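Long-range contacts in HOBA (Helicobacter pylori, PDB 2UVP), which is required to initiate chromosome replication, increasing the binding of the initiator DnaA to the oriC origin region: residues S55-A60 with P116-V121; L104-I109 with K130-S135. One frame throughout, in Å; residues are numbered along the deposited sequence.

Contact 1 of 2, residues S55-A60 with P116-V121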
loop_
_atom_site.group_PDB
_atom_site.type_symbol
_atom_site.label_atom_id
_atom_site.label_comp_id
_atom_site.label_asym_id
_atom_site.label_seq_id
_atom_site.Cartn_x
_atom_site.Cartn_y
_atom_site.Cartn_z
ATOM N N SER A 55 -6.194 17.254 14.363
ATOM C CA SER A 55 -5.996 16.183 13.388
ATOM C C SER A 55 -6.737 14.914 13.825
ATOM O O SER A 55 -6.958 14.676 15.023
ATOM C CB SER A 55 -4.482 15.900 13.196
ATOM O OG SER A 55 -3.878 15.560 14.427
ATOM N N LEU A 56 -7.156 14.100 12.856
ATOM C CA LEU A 56 -7.783 12.815 13.163
ATOM C C LEU A 56 -6.858 11.698 12.721
ATOM O O LEU A 56 -6.486 11.614 11.539
ATOM C CB LEU A 56 -9.143 12.669 12.458
ATOM C CG LEU A 56 -10.235 13.639 12.898
ATOM C CD1 LEU A 56 -11.395 13.528 11.929
ATOM C CD2 LEU A 56 -10.672 13.307 14.319
ATOM N N LEU A 57 -6.454 10.865 13.673
ATOM C CA LEU A 57 -5.558 9.756 13.366
ATOM C C LEU A 57 -6.447 8.530 13.365
ATOM O O LEU A 57 -6.901 8.078 14.426
ATOM C CB LEU A 57 -4.444 9.632 14.419
ATOM C CG LEU A 57 -3.200 10.526 14.212
ATOM C CD1 LEU A 57 -3.527 11.989 14.130
ATOM C CD2 LEU A 57 -2.205 10.223 15.358
ATOM N N VAL A 58 -6.690 7.992 12.178
ATOM C CA VAL A 58 -7.739 6.993 12.002
ATOM C C VAL A 58 -7.141 5.596 11.936
ATOM O O VAL A 58 -6.193 5.328 11.179
ATOM C CB VAL A 58 -8.590 7.269 10.708
ATOM C CG1 VAL A 58 -9.836 6.379 10.702
ATOM C CG2 VAL A 58 -9.044 8.733 10.641
ATOM N N SER A 59 -7.705 4.684 12.726
ATOM C CA SER A 59 -7.277 3.294 12.712
ATOM C C SER A 59 -8.508 2.379 12.699
ATOM O O SER A 59 -9.620 2.813 13.057
ATOM C CB SER A 59 -6.403 2.974 13.940
ATOM O OG SER A 59 -7.083 3.248 15.151
ATOM N N ALA A 60 -8.295 1.124 12.314
ATOM C CA ALA A 60 -9.390 0.114 12.279
ATOM C C ALA A 60 -8.806 -1.260 12.441
ATOM O O ALA A 60 -7.640 -1.501 12.077
ATOM C CB ALA A 60 -10.154 0.192 10.970
ATOM N N PRO A 116 -3.622 15.884 18.089
ATOM C CA PRO A 116 -4.237 14.689 17.502
ATOM C C PRO A 116 -5.460 14.198 18.275
ATOM O O PRO A 116 -5.577 14.443 19.469
ATOM C CB PRO A 116 -3.123 13.652 17.608
ATOM C CG PRO A 116 -2.449 14.026 18.933
ATOM C CD PRO A 116 -2.461 15.534 18.938
ATOM N N MET A 117 -6.346 13.498 17.570
ATOM C CA MET A 117 -7.441 12.760 18.190
ATOM C C MET A 117 -7.460 11.411 17.492
ATOM O O MET A 117 -7.345 11.361 16.259
ATOM C CB MET A 117 -8.782 13.490 18.007
ATOM C CG MET A 117 -9.988 12.623 18.365
ATOM S SD MET A 117 -11.591 13.410 18.097
ATOM C CE MET A 117 -11.709 14.433 19.558
ATOM N N PHE A 118 -7.561 10.333 18.270
ATOM C CA PHE A 118 -7.587 8.985 17.713
ATOM C C PHE A 118 -9.004 8.600 17.369
ATOM O O PHE A 118 -9.889 8.671 18.224
ATOM C CB PHE A 118 -7.039 7.960 18.695
ATOM C CG PHE A 118 -5.588 8.133 18.996
ATOM C CD1 PHE A 118 -4.623 7.845 18.037
ATOM C CD2 PHE A 118 -5.189 8.567 20.249
ATOM C CE1 PHE A 118 -3.257 7.999 18.325
ATOM C CE2 PHE A 118 -3.826 8.731 20.551
ATOM C CZ PHE A 118 -2.863 8.447 19.592
ATOM N N TRP A 119 -9.225 8.183 16.133
ATOM C CA TRP A 119 -10.547 7.672 15.739
ATOM C C TRP A 119 -10.342 6.223 15.403
ATOM O O TRP A 119 -9.666 5.894 14.418
ATOM C CB TRP A 119 -11.046 8.423 14.519
ATOM C CG TRP A 119 -12.378 8.004 13.961
ATOM C CD1 TRP A 119 -13.180 6.947 14.352
ATOM C CD2 TRP A 119 -13.051 8.639 12.878
ATOM N NE1 TRP A 119 -14.317 6.907 13.566
ATOM C CE2 TRP A 119 -14.254 7.926 12.648
ATOM C CE3 TRP A 119 -12.743 9.734 12.063
ATOM C CZ2 TRP A 119 -15.168 8.306 11.663
ATOM C CZ3 TRP A 119 -13.640 10.116 11.090
ATOM C CH2 TRP A 119 -14.852 9.396 10.894
ATOM N N HIS A 120 -10.876 5.330 16.236
ATOM C CA HIS A 120 -10.609 3.909 16.008
ATOM C C HIS A 120 -11.916 3.180 15.791
ATOM O O HIS A 120 -12.888 3.446 16.500
ATOM C CB HIS A 120 -9.835 3.269 17.166
ATOM C CG HIS A 120 -9.627 1.801 16.987
ATOM N ND1 HIS A 120 -8.677 1.285 16.127
ATOM C CD2 HIS A 120 -10.317 0.735 17.471
ATOM C CE1 HIS A 120 -8.752 -0.034 16.141
ATOM N NE2 HIS A 120 -9.766 -0.386 16.913
ATOM N N VAL A 121 -11.916 2.252 14.837
ATOM C CA VAL A 121 -13.096 1.433 14.551
ATOM C C VAL A 121 -12.814 -0.047 14.705
ATOM O O VAL A 121 -11.968 -0.613 14.005
ATOM C CB VAL A 121 -13.620 1.682 13.119
ATOM C CG1 VAL A 121 -14.909 0.884 12.894
ATOM C CG2 VAL A 121 -13.837 3.181 12.912
#
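With S59 OG set between its own backbone N and carbonyl carbon (chi1 57°) and the H120 ring swung away from its backbone N (chi1 176°), the hydroxyl meets the imidazole near its plane, at the ring edge. This pair decorates two adjacent parallel strands, 55-60 and 116-121, in the middle of the five-stranded parallel sheet of an alpha/beta fold of the SIS clan. The axes of the two segments come within 4.6 Å and show how a parallel pair is stitched: L57 and S59 each use both backbone N and O, bonding to the residues before and after their partners F118 and H120. L57 N approaches M117 O nearly straight along the carbonyl, as S59 N does W119 O, whereas W119 N reaches L57 O from above the carbonyl plane.

On the face carrying L56, V58, M117 and W119, L56 divides its branches. L56 CD2 lies beside M117 SD at 3.9 Å, while L56 CD1 reaches the six-membered ring of the indole, 4.0 Å from W119 CE3; V58 CG1 sits above one face of the same ring system, toward its rim. Helices 39-51 and 65-75 cover this side, and F172 meets W119 edge-to-face. On the other face L57 straddles its neighbours, with CD1 beside the P116 ring and L57 CD2 slanting across to F118 CE1, 3.9 Å away. The imidazole is held at both nitrogens, by K123 O at NE2 and by the S59 hydroxyl at ND1, where S59 OG and H120 ND1 lie 2.7 Å apart.

Contact 2 of 2, residues L104-I109 with K130-S135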
loop_
_atom_site.group_PDB
_atom_site.type_symbol
_atom_site.label_atom_id
_atom_site.label_comp_id
_atom_site.label_asym_id
_atom_site.label_seq_id
_atom_site.Cartn_x
_atom_site.Cartn_y
_atom_site.Cartn_z
ATOM N N LEU A 104 6.680 4.507 23.657
ATOM C CA LEU A 104 7.438 5.103 22.545
ATOM C C LEU A 104 6.521 5.735 21.503
ATOM O O LEU A 104 6.697 6.905 21.160
ATOM C CB LEU A 104 8.379 4.099 21.875
ATOM C CG LEU A 104 9.785 3.873 22.443
ATOM C CD1 LEU A 104 10.647 3.133 21.429
ATOM C CD2 LEU A 104 10.458 5.168 22.857
ATOM N N SER A 105 5.532 4.976 21.018
ATOM C CA SER A 105 4.595 5.531 20.029
ATOM C C SER A 105 3.902 6.786 20.555
ATOM O O SER A 105 3.828 7.792 19.864
ATOM C CB SER A 105 3.551 4.499 19.595
ATOM O OG SER A 105 4.169 3.330 19.106
ATOM N N LEU A 106 3.401 6.727 21.787
ATOM C CA LEU A 106 2.671 7.856 22.343
ATOM C C LEU A 106 3.513 9.130 22.376
ATOM O O LEU A 106 3.064 10.197 21.938
ATOM C CB LEU A 106 2.155 7.519 23.742
ATOM C CG LEU A 106 1.204 8.528 24.365
ATOM C CD1 LEU A 106 -0.187 8.356 23.773
ATOM C CD2 LEU A 106 1.181 8.289 25.872
ATOM N N ALA A 107 4.739 9.011 22.886
ATOM C CA ALA A 107 5.620 10.166 22.996
ATOM C C ALA A 107 5.921 10.741 21.615
ATOM O O ALA A 107 5.937 11.966 21.432
ATOM C CB ALA A 107 6.909 9.779 23.713
ATOM N N THR A 108 6.155 9.863 20.643
ATOM C CA THR A 108 6.466 10.323 19.292
ATOM C C THR A 108 5.246 10.999 18.671
ATOM O O THR A 108 5.364 12.035 18.022
ATOM C CB THR A 108 7.033 9.185 18.401
ATOM O OG1 THR A 108 8.260 8.689 18.986
ATOM C CG2 THR A 108 7.320 9.700 16.984
ATOM N N ILE A 109 4.067 10.435 18.901
ATOM C CA ILE A 109 2.826 11.045 18.405
ATOM C C ILE A 109 2.600 12.450 19.015
ATOM O O ILE A 109 2.320 13.416 18.304
ATOM C CB ILE A 109 1.620 10.104 18.651
ATOM C CG1 ILE A 109 1.760 8.859 17.770
ATOM C CG2 ILE A 109 0.277 10.796 18.406
ATOM C CD1 ILE A 109 0.943 7.687 18.234
ATOM N N LYS A 130 -4.320 -0.590 22.683
ATOM C CA LYS A 130 -5.179 -0.402 23.846
ATOM C C LYS A 130 -4.611 0.680 24.756
ATOM O O LYS A 130 -5.321 1.590 25.151
ATOM C CB LYS A 130 -5.377 -1.718 24.604
ATOM C CG LYS A 130 -6.397 -1.621 25.724
ATOM C CD LYS A 130 -7.392 -2.781 25.673
ATOM C CE LYS A 130 -6.972 -3.937 26.559
ATOM N NZ LYS A 130 -8.178 -4.628 27.131
ATOM N N THR A 131 -3.314 0.594 25.036
ATOM C CA THR A 131 -2.640 1.574 25.884
ATOM C C THR A 131 -2.746 2.994 25.321
ATOM O O THR A 131 -2.942 3.948 26.062
ATOM C CB THR A 131 -1.159 1.164 26.106
ATOM O OG1 THR A 131 -1.118 -0.136 26.719
ATOM C CG2 THR A 131 -0.442 2.151 27.002
ATOM N N ILE A 132 -2.630 3.128 24.004
ATOM C CA ILE A 132 -2.695 4.434 23.364
ATOM C C ILE A 132 -4.111 5.014 23.489
ATOM O O ILE A 132 -4.299 6.189 23.837
ATOM C CB ILE A 132 -2.212 4.330 21.888
ATOM C CG1 ILE A 132 -0.700 4.560 21.843
ATOM C CG2 ILE A 132 -2.930 5.320 20.989
ATOM C CD1 ILE A 132 -0.058 4.186 20.540
ATOM N N LEU A 133 -5.103 4.164 23.245
ATOM C CA LEU A 133 -6.487 4.604 23.285
ATOM C C LEU A 133 -6.914 4.928 24.716
ATOM O O LEU A 133 -7.780 5.768 24.926
ATOM C CB LEU A 133 -7.392 3.558 22.629
ATOM C CG LEU A 133 -7.101 3.321 21.137
ATOM C CD1 LEU A 133 -8.039 2.277 20.583
ATOM C CD2 LEU A 133 -7.172 4.604 20.317
ATOM N N LEU A 134 -6.275 4.266 25.681
ATOM C CA LEU A 134 -6.461 4.534 27.119
ATOM C C LEU A 134 -5.839 5.857 27.590
ATOM O O LEU A 134 -6.118 6.320 28.709
ATOM C CB LEU A 134 -5.862 3.379 27.925
ATOM C CG LEU A 134 -6.717 2.401 28.747
ATOM C CD1 LEU A 134 -8.199 2.374 28.375
ATOM C CD2 LEU A 134 -6.126 1.002 28.690
ATOM N N SER A 135 -5.003 6.455 26.741
ATOM C CA SER A 135 -4.232 7.644 27.100
ATOM C C SER A 135 -5.072 8.922 27.240
ATOM O O SER A 135 -6.293 8.892 27.090
ATOM C CB SER A 135 -3.083 7.855 26.107
ATOM O OG SER A 135 -3.544 8.417 24.888
#
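S105 opens the contact by setting its CB against the end of I132, 3.7 Å from CD1, and the pairing illustrates how two helices on one side of an alpha/beta sheet can meet through a few side-chain ends. The S105 hydroxyl is turned to lie beside its own backbone N and makes a weak hydrogen bond to F96 O; it is therefore the methylene, not the oxygen, that comes closest to the isoleucine. P98, in the loop before this helix, touches both S105 and I132.

At L106 the chain swings CG opposite the backbone N (chi1 -172°), which carries CD1 across to the turn ending the other segment. There L106 CD1 lies 3.5 Å from S135 OG and 3.8 Å from S135 CB, and it also passes within 4.3 Å of I132 CG1. The hydroxyl it covers is already engaged: S135 OG donates to I132 O at 2.6 Å, in the carbonyl plane, and S135 N donates to the same oxygen at 3.0 Å. Two donors from one residue thus grip a single carbonyl and tie the turn back onto the helix, fixing the rotation of the serine under the leucine methyl.

One turn beyond S105, I109 adds its own CD1 from the same side of the helix, 4.3 Å from I132 CD1. The isoleucine terminus is accordingly approached by both S105 and I109, and the contact across the segments is apolar in character. Beneath it lies strand 116-121, whose F118 touches both I109 and I132, so that helices 102-112 and 127-133 sit next to each other on that side of the sheet, one preceding the strand in sequence and the other following it.

Overall arrangement
Contact 1 belongs to the centre of the fold and contact 2 to the helical layer further out, their centres about 12 Å apart. Contact 1 is wholly buried; contact 2 is nearly so, with L106 partly exposed. They differ in chemistry: 55-60 and 116-121 are joined by backbone hydrogen bonds and bury 620 Å² between them, whereas 104-109 and 130-135 meet through side chains and bury 178 Å². Strand 116-121 follows one helix of contact 2 and precedes the other, so the two contacts share it as a neighbour in sequence and in space. F118 is one joint between them, F118 CZ lying 3.4 Å from I132 CG2, while L57 CD2 reaches I109 CG2 and H120 packs on L133.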